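Local structure of hypothetical protein Atu3615 (Agrobacterium tumefaciens str. C58, 1ZNP) at residues A[14-28]-A[42-56]. The protein is of unknown function but belongs to the cupin superfamily (DUF985 family), whose members share a small beta-barrel domain. Residues are numbered along the deposited sequence; the frame is centred on the assembly and turned at random.
Sequences LGLEPHPEGGFYHQT and AIYYLLEKGVRSHWH
Glu21 reaches across from the turn His19-Gly22 and sets its carboxylate among Tyr45, Ser53 and His56. Ser53 OG donates to Glu21 OE2 (2.8 Å), meeting it on the anti side and 33° out of the carboxylate plane. Glu21 OE1 lies over one face of the His56 imidazole, away from the ring centre, with the two planes inclined; this is contact with a ring face, not an N-H bond. The His56 ring is held through ND1, which donates to His54 O (2.7 Å) close to the line of the carbonyl bond. The Glu21 backbone is bonded too: His54 N gives a straight bond to Glu21 O (2.9 Å), and His54 ND1 adds a weak one.

Tyr45, with CG anti to its backbone N (chi1 -175°), carries its hydroxyl from the strand to the loop and donates to Gly22 O (2.7 Å) from above the carbonyl plane. Its edge turns toward the face of His19 in a T-shaped pair, planes at 86°, while His19 ND1 accepts Glu21 N in the ring plane.

Next to this cluster, strands 24-30 and 41-48 are antiparallel hairpin neighbours in the sheet of the cupin-family domain, with Phe24-Leu46 and His26-Tyr44 as hydrogen-bonded pairs. On the face bearing Tyr44, Leu14 CD1 makes a CH-pi contact 3.9 Å from the Tyr44 ring centroid, and Thr28 CG2 approaches CD1 of that ring. Further along this face, Phe24 and Leu46 meet helix 7-14.

Phe133 also touches Glu21 and His56, tying the cluster to strand 133-135. In sequence His54 and His56 recall the His-X-His pair of many metal-binding cupins, but their NE2 atoms lie 11.2 Å apart. Hydroxyl bond at OE2 and imidazole face at OE1 together join the turn to residues 53-56.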
ATOM      1  N   LEU A  14     -26.386  -8.861 -10.518  1.00 24.82           N
ATOM      2  CA  LEU A  14     -26.311  -7.436 -10.225  1.00 24.90           C
ATOM      3  C   LEU A  14     -26.575  -6.514 -11.412  1.00 25.12           C
ATOM      4  O   LEU A  14     -26.616  -5.298 -11.258  1.00 25.81           O
ATOM      5  CB  LEU A  14     -24.954  -7.108  -9.582  1.00 21.11           C
ATOM      6  CG  LEU A  14     -24.786  -7.668  -8.161  1.00 22.19           C
ATOM      7  CD1 LEU A  14     -23.409  -7.295  -7.600  1.00 22.19           C
ATOM      8  CD2 LEU A  14     -25.889  -7.127  -7.255  1.00 18.76           C
ATOM      9  N   GLY A  15     -26.772  -7.094 -12.587  1.00 25.45           N
ATOM     10  CA  GLY A  15     -27.037  -6.287 -13.760  1.00 28.84           C
ATOM     11  C   GLY A  15     -25.830  -5.474 -14.184  1.00 30.16           C
ATOM     12  O   GLY A  15     -25.963  -4.331 -14.618  1.00 31.12           O
ATOM     13  N   LEU A  16     -24.649  -6.074 -14.059  1.00 31.12           N
ATOM     14  CA  LEU A  16     -23.400  -5.419 -14.419  1.00 31.89           C
ATOM     15  C   LEU A  16     -23.234  -5.294 -15.930  1.00 34.11           C
ATOM     16  O   LEU A  16     -23.708  -6.137 -16.694  1.00 34.30           O
ATOM     17  CB  LEU A  16     -22.224  -6.212 -13.838  1.00 29.50           C
ATOM     18  CG  LEU A  16     -21.677  -5.884 -12.448  1.00 29.37           C
ATOM     19  CD1 LEU A  16     -22.786  -5.446 -11.525  1.00 30.32           C
ATOM     20  CD2 LEU A  16     -20.957  -7.106 -11.891  1.00 27.94           C
ATOM     21  N   GLU A  17     -22.545  -4.237 -16.349  1.00 35.68           N
ATOM     22  CA  GLU A  17     -22.277  -3.968 -17.758  1.00 35.42           C
ATOM     23  C   GLU A  17     -20.800  -3.610 -17.856  1.00 35.17           C
ATOM     24  O   GLU A  17     -20.223  -3.073 -16.911  1.00 35.97           O
ATOM     25  CB  GLU A  17     -23.132  -2.795 -18.242  1.00 38.42           C
ATOM     26  CG  GLU A  17     -24.636  -3.002 -18.067  1.00 41.58           C
ATOM     27  CD  GLU A  17     -25.256  -3.847 -19.172  1.00 47.26           C
ATOM     28  OE1 GLU A  17     -24.602  -4.815 -19.642  1.00 48.53           O
ATOM     29  OE2 GLU A  17     -26.408  -3.546 -19.566  1.00 48.76           O
ATOM     30  N   PRO A  18     -20.164  -3.899 -19.000  1.00 34.52           N
ATOM     31  CA  PRO A  18     -18.742  -3.580 -19.156  1.00 33.49           C
ATOM     32  C   PRO A  18     -18.426  -2.115 -18.900  1.00 32.38           C
ATOM     33  O   PRO A  18     -19.110  -1.217 -19.391  1.00 33.28           O
ATOM     34  CB  PRO A  18     -18.444  -4.006 -20.596  1.00 34.50           C
ATOM     35  CG  PRO A  18     -19.770  -3.860 -21.282  1.00 33.90           C
ATOM     36  CD  PRO A  18     -20.725  -4.415 -20.259  1.00 34.83           C
ATOM     37  N   HIS A  19     -17.380  -1.877 -18.122  1.00 31.01           N
ATOM     38  CA  HIS A  19     -16.988  -0.520 -17.790  1.00 28.80           C
ATOM     39  C   HIS A  19     -15.943  -0.042 -18.784  1.00 26.76           C
ATOM     40  O   HIS A  19     -15.169  -0.832 -19.310  1.00 24.52           O
ATOM     41  CB  HIS A  19     -16.444  -0.479 -16.358  1.00 29.79           C
ATOM     42  CG  HIS A  19     -16.193   0.902 -15.846  1.00 31.56           C
ATOM     43  ND1 HIS A  19     -15.105   1.653 -16.238  1.00 31.23           N
ATOM     44  CD2 HIS A  19     -16.923   1.692 -15.024  1.00 31.99           C
ATOM     45  CE1 HIS A  19     -15.181   2.849 -15.682  1.00 33.06           C
ATOM     46  NE2 HIS A  19     -16.274   2.900 -14.942  1.00 32.16           N
ATOM     47  N   PRO A  20     -15.912   1.266 -19.066  1.00 27.70           N
ATOM     48  CA  PRO A  20     -14.919   1.764 -20.022  1.00 27.94           C
ATOM     49  C   PRO A  20     -13.469   1.427 -19.696  1.00 27.63           C
ATOM     50  O   PRO A  20     -12.645   1.335 -20.598  1.00 29.59           O
ATOM     51  CB  PRO A  20     -15.177   3.269 -20.026  1.00 26.25           C
ATOM     52  CG  PRO A  20     -16.648   3.345 -19.779  1.00 27.34           C
ATOM     53  CD  PRO A  20     -16.853   2.336 -18.681  1.00 25.95           C
ATOM     54  N   GLU A  21     -13.156   1.233 -18.418  1.00 29.56           N
ATOM     55  CA  GLU A  21     -11.778   0.941 -18.014  1.00 30.57           C
ATOM     56  C   GLU A  21     -11.471  -0.543 -17.984  1.00 28.27           C
ATOM     57  O   GLU A  21     -10.338  -0.947 -17.696  1.00 30.15           O
ATOM     58  CB  GLU A  21     -11.494   1.531 -16.622  1.00 32.09           C
ATOM     59  CG  GLU A  21     -12.221   0.821 -15.481  1.00 35.73           C
ATOM     60  CD  GLU A  21     -12.202   1.610 -14.182  1.00 38.14           C
ATOM     61  OE1 GLU A  21     -12.606   2.792 -14.206  1.00 39.23           O
ATOM     62  OE2 GLU A  21     -11.795   1.051 -13.139  1.00 39.64           O
ATOM     63  N   GLY A  22     -12.476  -1.356 -18.282  1.00 26.12           N
ATOM     64  CA  GLY A  22     -12.293  -2.796 -18.236  1.00 23.78           C
ATOM     65  C   GLY A  22     -13.146  -3.285 -17.079  1.00 23.39           C
ATOM     66  O   GLY A  22     -13.414  -2.521 -16.159  1.00 23.21           O
ATOM     67  N   GLY A  23     -13.577  -4.542 -17.120  1.00 22.83           N
ATOM     68  CA  GLY A  23     -14.413  -5.068 -16.057  1.00 21.13           C
ATOM     69  C   GLY A  23     -15.887  -4.775 -16.298  1.00 22.32           C
ATOM     70  O   GLY A  23     -16.265  -4.264 -17.351  1.00 21.92           O
ATOM     71  N   PHE A  24     -16.716  -5.096 -15.313  1.00 21.99           N
ATOM     72  CA  PHE A  24     -18.147  -4.865 -15.406  1.00 24.21           C
ATOM     73  C   PHE A  24     -18.588  -4.046 -14.200  1.00 24.94           C
ATOM     74  O   PHE A  24     -18.001  -4.155 -13.122  1.00 26.20           O
ATOM     75  CB  PHE A  24     -18.893  -6.205 -15.454  1.00 24.98           C
ATOM     76  CG  PHE A  24     -18.405  -7.116 -16.535  1.00 25.44           C
ATOM     77  CD1 PHE A  24     -17.211  -7.813 -16.383  1.00 26.25           C
ATOM     78  CD2 PHE A  24     -19.097  -7.222 -17.734  1.00 25.39           C
ATOM     79  CE1 PHE A  24     -16.710  -8.602 -17.413  1.00 28.73           C
ATOM     80  CE2 PHE A  24     -18.609  -8.004 -18.776  1.00 26.99           C
ATOM     81  CZ  PHE A  24     -17.411  -8.699 -18.618  1.00 27.80           C
ATOM     82  N   TYR A  25     -19.623  -3.235 -14.362  1.00 24.49           N
ATOM     83  CA  TYR A  25     -20.057  -2.409 -13.253  1.00 26.05           C
ATOM     84  C   TYR A  25     -21.519  -2.002 -13.359  1.00 26.85           C
ATOM     85  O   TYR A  25     -22.182  -2.248 -14.364  1.00 29.70           O
ATOM     86  CB  TYR A  25     -19.189  -1.148 -13.191  1.00 25.08           C
ATOM     87  CG  TYR A  25     -19.722   0.006 -14.018  1.00 24.96           C
ATOM     88  CD1 TYR A  25     -20.183   1.164 -13.400  1.00 24.65           C
ATOM     89  CD2 TYR A  25     -19.794  -0.068 -15.414  1.00 27.39           C
ATOM     90  CE1 TYR A  25     -20.704   2.218 -14.137  1.00 23.42           C
ATOM     91  CE2 TYR A  25     -20.318   0.993 -16.169  1.00 24.31           C
ATOM     92  CZ  TYR A  25     -20.770   2.130 -15.515  1.00 24.29           C
ATOM     93  OH  TYR A  25     -21.289   3.190 -16.220  1.00 23.93           O
ATOM     94  N   HIS A  26     -22.013  -1.373 -12.303  1.00 26.33           N
ATOM     95  CA  HIS A  26     -23.379  -0.889 -12.261  1.00 25.84           C
ATOM     96  C   HIS A  26     -23.417   0.194 -11.203  1.00 25.08           C
ATOM     97  O   HIS A  26     -22.970  -0.020 -10.080  1.00 23.36           O
ATOM     98  CB  HIS A  26     -24.360  -2.012 -11.895  1.00 25.85           C
ATOM     99  CG  HIS A  26     -25.745  -1.524 -11.605  1.00 26.76           C
ATOM    100  ND1 HIS A  26     -26.605  -1.086 -12.591  1.00 28.35           N
ATOM    101  CD2 HIS A  26     -26.399  -1.348 -10.432  1.00 26.14           C
ATOM    102  CE1 HIS A  26     -27.727  -0.659 -12.037  1.00 27.46           C
ATOM    103  NE2 HIS A  26     -27.628  -0.807 -10.729  1.00 27.71           N
ATOM    104  N   GLN A  27     -23.930   1.362 -11.561  1.00 25.93           N
ATOM    105  CA  GLN A  27     -24.022   2.453 -10.600  1.00 26.02           C
ATOM    106  C   GLN A  27     -25.227   2.127  -9.729  1.00 25.76           C
ATOM    107  O   GLN A  27     -26.309   1.830 -10.234  1.00 27.06           O
ATOM    108  CB  GLN A  27     -24.213   3.794 -11.311  1.00 26.05           C
ATOM    109  CG  GLN A  27     -24.271   4.990 -10.371  1.00 29.04           C
ATOM    110  CD  GLN A  27     -24.372   6.316 -11.109  1.00 30.44           C
ATOM    111  OE1 GLN A  27     -23.461   6.711 -11.833  1.00 32.71           O
ATOM    112  NE2 GLN A  27     -25.491   7.005 -10.932  1.00 32.74           N
ATOM    113  N   THR A  28     -25.034   2.170  -8.419  1.00 24.20           N
ATOM    114  CA  THR A  28     -26.096   1.844  -7.484  1.00 21.81           C
ATOM    115  C   THR A  28     -26.626   3.066  -6.774  1.00 20.68           C
ATOM    116  O   THR A  28     -27.634   2.992  -6.089  1.00 21.62           O
ATOM    117  CB  THR A  28     -25.595   0.886  -6.415  1.00 22.11           C
ATOM    118  OG1 THR A  28     -24.506   1.503  -5.714  1.00 23.81           O
ATOM    119  CG2 THR A  28     -25.103  -0.416  -7.042  1.00 20.76           C
ATOM    120  N   ALA A  42     -21.953   5.647  -5.690  1.00 15.99           N
ATOM    121  CA  ALA A  42     -21.499   4.325  -5.295  1.00 16.86           C
ATOM    122  C   ALA A  42     -21.636   3.447  -6.532  1.00 18.42           C
ATOM    123  O   ALA A  42     -22.399   3.764  -7.439  1.00 17.94           O
ATOM    124  CB  ALA A  42     -22.353   3.778  -4.139  1.00 11.86           C
ATOM    125  N   ILE A  43     -20.922   2.327  -6.547  1.00 20.74           N
ATOM    126  CA  ILE A  43     -20.922   1.445  -7.701  1.00 21.66           C
ATOM    127  C   ILE A  43     -20.531   0.017  -7.322  1.00 19.93           C
ATOM    128  O   ILE A  43     -19.841  -0.193  -6.339  1.00 22.59           O
ATOM    129  CB  ILE A  43     -19.906   2.006  -8.738  1.00 23.66           C
ATOM    130  CG1 ILE A  43     -20.649   2.646  -9.900  1.00 26.93           C
ATOM    131  CG2 ILE A  43     -18.891   0.957  -9.149  1.00 25.08           C
ATOM    132  CD1 ILE A  43     -20.751   4.166  -9.789  1.00 28.32           C
ATOM    133  N   TYR A  44     -21.006  -0.954  -8.091  1.00 18.46           N
ATOM    134  CA  TYR A  44     -20.639  -2.355  -7.911  1.00 16.98           C
ATOM    135  C   TYR A  44     -19.635  -2.501  -9.059  1.00 16.40           C
ATOM    136  O   TYR A  44     -19.891  -2.014 -10.158  1.00 15.19           O
ATOM    137  CB  TYR A  44     -21.836  -3.294  -8.138  1.00 16.80           C
ATOM    138  CG  TYR A  44     -22.662  -3.593  -6.904  1.00 15.38           C
ATOM    139  CD1 TYR A  44     -24.044  -3.741  -6.986  1.00 14.86           C
ATOM    140  CD2 TYR A  44     -22.067  -3.680  -5.649  1.00 15.41           C
ATOM    141  CE1 TYR A  44     -24.819  -3.952  -5.843  1.00 16.21           C
ATOM    142  CE2 TYR A  44     -22.821  -3.893  -4.508  1.00 14.32           C
ATOM    143  CZ  TYR A  44     -24.198  -4.025  -4.606  1.00 16.45           C
ATOM    144  OH  TYR A  44     -24.937  -4.222  -3.464  1.00 13.70           O
ATOM    145  N   TYR A  45     -18.493  -3.133  -8.806  1.00 17.31           N
ATOM    146  CA  TYR A  45     -17.473  -3.295  -9.835  1.00 18.44           C
ATOM    147  C   TYR A  45     -16.844  -4.689  -9.739  1.00 19.63           C
ATOM    148  O   TYR A  45     -16.601  -5.193  -8.640  1.00 20.14           O
ATOM    149  CB  TYR A  45     -16.399  -2.213  -9.662  1.00 18.10           C
ATOM    150  CG  TYR A  45     -15.347  -2.188 -10.748  1.00 20.58           C
ATOM    151  CD1 TYR A  45     -15.673  -1.853 -12.061  1.00 22.44           C
ATOM    152  CD2 TYR A  45     -14.014  -2.470 -10.458  1.00 22.80           C
ATOM    153  CE1 TYR A  45     -14.689  -1.796 -13.063  1.00 23.51           C
ATOM    154  CE2 TYR A  45     -13.030  -2.417 -11.444  1.00 23.43           C
ATOM    155  CZ  TYR A  45     -13.374  -2.078 -12.738  1.00 22.77           C
ATOM    156  OH  TYR A  45     -12.397  -2.004 -13.701  1.00 24.80           O
ATOM    157  N   LEU A  46     -16.567  -5.302 -10.885  1.00 20.13           N
ATOM    158  CA  LEU A  46     -16.005  -6.643 -10.894  1.00 21.68           C
ATOM    159  C   LEU A  46     -14.930  -6.911 -11.937  1.00 23.40           C
ATOM    160  O   LEU A  46     -15.043  -6.507 -13.096  1.00 22.31           O
ATOM    161  CB  LEU A  46     -17.134  -7.671 -11.063  1.00 22.25           C
ATOM    162  CG  LEU A  46     -16.721  -9.148 -11.154  1.00 24.63           C
ATOM    163  CD1 LEU A  46     -17.781 -10.036 -10.548  1.00 26.41           C
ATOM    164  CD2 LEU A  46     -16.487  -9.526 -12.595  1.00 27.91           C
ATOM    165  N   LEU A  47     -13.881  -7.602 -11.510  1.00 23.68           N
ATOM    166  CA  LEU A  47     -12.801  -7.980 -12.409  1.00 26.11           C
ATOM    167  C   LEU A  47     -12.700  -9.501 -12.347  1.00 26.14           C
ATOM    168  O   LEU A  47     -13.080 -10.100 -11.353  1.00 25.32           O
ATOM    169  CB  LEU A  47     -11.479  -7.348 -11.961  1.00 27.11           C
ATOM    170  CG  LEU A  47     -11.406  -5.820 -11.881  1.00 27.56           C
ATOM    171  CD1 LEU A  47     -10.091  -5.431 -11.249  1.00 27.42           C
ATOM    172  CD2 LEU A  47     -11.536  -5.197 -13.259  1.00 27.68           C
ATOM    173  N   GLU A  48     -12.213 -10.123 -13.414  1.00 29.26           N
ATOM    174  CA  GLU A  48     -12.065 -11.577 -13.444  1.00 30.85           C
ATOM    175  C   GLU A  48     -10.642 -11.832 -13.856  1.00 30.72           C
ATOM    176  O   GLU A  48      -9.938 -10.906 -14.239  1.00 31.37           O
ATOM    177  CB  GLU A  48     -12.978 -12.215 -14.488  1.00 33.05           C
ATOM    178  CG  GLU A  48     -14.250 -11.465 -14.798  1.00 37.05           C
ATOM    179  CD  GLU A  48     -15.071 -12.153 -15.873  1.00 38.54           C
ATOM    180  OE1 GLU A  48     -16.021 -11.525 -16.387  1.00 39.77           O
ATOM    181  OE2 GLU A  48     -14.765 -13.322 -16.200  1.00 38.41           O
ATOM    182  N   LYS A  49     -10.207 -13.082 -13.795  1.00 33.29           N
ATOM    183  CA  LYS A  49      -8.849 -13.374 -14.208  1.00 36.83           C
ATOM    184  C   LYS A  49      -8.730 -12.929 -15.651  1.00 37.81           C
ATOM    185  O   LYS A  49      -9.625 -13.174 -16.461  1.00 36.35           O
ATOM    186  CB  LYS A  49      -8.534 -14.869 -14.109  1.00 39.21           C
ATOM    187  CG  LYS A  49      -7.051 -15.183 -14.349  1.00 43.20           C
ATOM    188  CD  LYS A  49      -6.154 -14.438 -13.335  1.00 46.82           C
ATOM    189  CE  LYS A  49      -4.665 -14.551 -13.683  1.00 47.72           C
ATOM    190  NZ  LYS A  49      -4.322 -13.885 -14.987  1.00 48.19           N
ATOM    191  N   GLY A  50      -7.628 -12.266 -15.967  1.00 39.30           N
ATOM    192  CA  GLY A  50      -7.435 -11.798 -17.320  1.00 43.03           C
ATOM    193  C   GLY A  50      -7.918 -10.371 -17.430  1.00 45.86           C
ATOM    194  O   GLY A  50      -7.105  -9.440 -17.430  1.00 48.43           O
ATOM    195  N   VAL A  51      -9.238 -10.198 -17.507  1.00 45.23           N
ATOM    196  CA  VAL A  51      -9.835  -8.871 -17.617  1.00 44.21           C
ATOM    197  C   VAL A  51      -9.555  -7.992 -16.401  1.00 42.26           C
ATOM    198  O   VAL A  51     -10.175  -8.146 -15.350  1.00 42.05           O
ATOM    199  CB  VAL A  51     -11.368  -8.967 -17.854  1.00 46.15           C
ATOM    200  CG1 VAL A  51     -11.631  -9.460 -19.271  1.00 47.84           C
ATOM    201  CG2 VAL A  51     -12.012  -9.913 -16.847  1.00 46.19           C
ATOM    202  N   ARG A  52      -8.622  -7.057 -16.566  1.00 41.11           N
ATOM    203  CA  ARG A  52      -8.226  -6.146 -15.490  1.00 40.51           C
ATOM    204  C   ARG A  52      -8.794  -4.729 -15.637  1.00 38.11           C
ATOM    205  O   ARG A  52      -9.585  -4.450 -16.542  1.00 37.16           O
ATOM    206  CB  ARG A  52      -6.695  -6.077 -15.417  1.00 41.55           C
ATOM    207  CG  ARG A  52      -6.036  -5.501 -16.653  1.00 42.68           C
ATOM    208  CD  ARG A  52      -4.616  -6.016 -16.804  1.00 46.68           C
ATOM    209  NE  ARG A  52      -3.977  -5.564 -18.043  1.00 51.18           N
ATOM    210  CZ  ARG A  52      -3.490  -4.339 -18.244  1.00 52.87           C
ATOM    211  NH1 ARG A  52      -2.931  -4.025 -19.409  1.00 51.90           N
ATOM    212  NH2 ARG A  52      -3.549  -3.430 -17.277  1.00 53.67           N
ATOM    213  N   SER A  53      -8.392  -3.846 -14.726  1.00 35.16           N
ATOM    214  CA  SER A  53      -8.818  -2.451 -14.734  1.00 33.16           C
ATOM    215  C   SER A  53      -7.634  -1.613 -15.208  1.00 32.09           C
ATOM    216  O   SER A  53      -6.628  -1.521 -14.519  1.00 33.60           O
ATOM    217  CB  SER A  53      -9.230  -2.023 -13.328  1.00 34.37           C
ATOM    218  OG  SER A  53      -9.611  -0.661 -13.290  1.00 33.85           O
ATOM    219  N   HIS A  54      -7.754  -1.010 -16.386  1.00 29.71           N
ATOM    220  CA  HIS A  54      -6.671  -0.212 -16.952  1.00 28.28           C
ATOM    221  C   HIS A  54      -6.427   1.100 -16.216  1.00 25.70           C
ATOM    222  O   HIS A  54      -7.288   1.567 -15.473  1.00 24.67           O
ATOM    223  CB  HIS A  54      -6.945   0.055 -18.434  1.00 30.25           C
ATOM    224  CG  HIS A  54      -6.903  -1.177 -19.285  1.00 33.88           C
ATOM    225  ND1 HIS A  54      -7.713  -2.269 -19.056  1.00 34.83           N
ATOM    226  CD2 HIS A  54      -6.130  -1.501 -20.351  1.00 34.60           C
ATOM    227  CE1 HIS A  54      -7.439  -3.213 -19.939  1.00 34.64           C
ATOM    228  NE2 HIS A  54      -6.483  -2.771 -20.738  1.00 34.72           N
ATOM    229  N   TRP A  55      -5.242   1.676 -16.424  1.00 24.33           N
ATOM    230  CA  TRP A  55      -4.846   2.935 -15.795  1.00 23.70           C
ATOM    231  C   TRP A  55      -5.792   4.082 -16.132  1.00 23.61           C
ATOM    232  O   TRP A  55      -6.074   4.348 -17.303  1.00 24.78           O
ATOM    233  CB  TRP A  55      -3.433   3.346 -16.222  1.00 20.86           C
ATOM    234  CG  TRP A  55      -2.307   2.559 -15.614  1.00 22.39           C
ATOM    235  CD1 TRP A  55      -1.496   1.677 -16.259  1.00 23.03           C
ATOM    236  CD2 TRP A  55      -1.812   2.643 -14.263  1.00 23.06           C
ATOM    237  NE1 TRP A  55      -0.520   1.210 -15.405  1.00 25.52           N
ATOM    238  CE2 TRP A  55      -0.689   1.783 -14.174  1.00 21.91           C
ATOM    239  CE3 TRP A  55      -2.204   3.361 -13.123  1.00 22.96           C
ATOM    240  CZ2 TRP A  55       0.044   1.622 -12.996  1.00 20.80           C
ATOM    241  CZ3 TRP A  55      -1.469   3.201 -11.941  1.00 21.72           C
ATOM    242  CH2 TRP A  55      -0.356   2.334 -11.893  1.00 21.69           C
ATOM    243  N   HIS A  56      -6.259   4.774 -15.098  1.00 21.79           N
ATOM    244  CA  HIS A  56      -7.174   5.893 -15.272  1.00 22.55           C
ATOM    245  C   HIS A  56      -7.180   6.708 -13.992  1.00 22.14           C
ATOM    246  O   HIS A  56      -6.583   6.310 -12.986  1.00 19.95           O
ATOM    247  CB  HIS A  56      -8.591   5.381 -15.516  1.00 21.89           C
ATOM    248  CG  HIS A  56      -9.145   4.606 -14.361  1.00 24.10           C
ATOM    249  ND1 HIS A  56      -8.713   3.337 -14.041  1.00 23.58           N
ATOM    250  CD2 HIS A  56     -10.045   4.949 -13.408  1.00 24.28           C
ATOM    251  CE1 HIS A  56      -9.321   2.931 -12.941  1.00 24.01           C
ATOM    252  NE2 HIS A  56     -10.134   3.891 -12.536  1.00 24.93           N
TER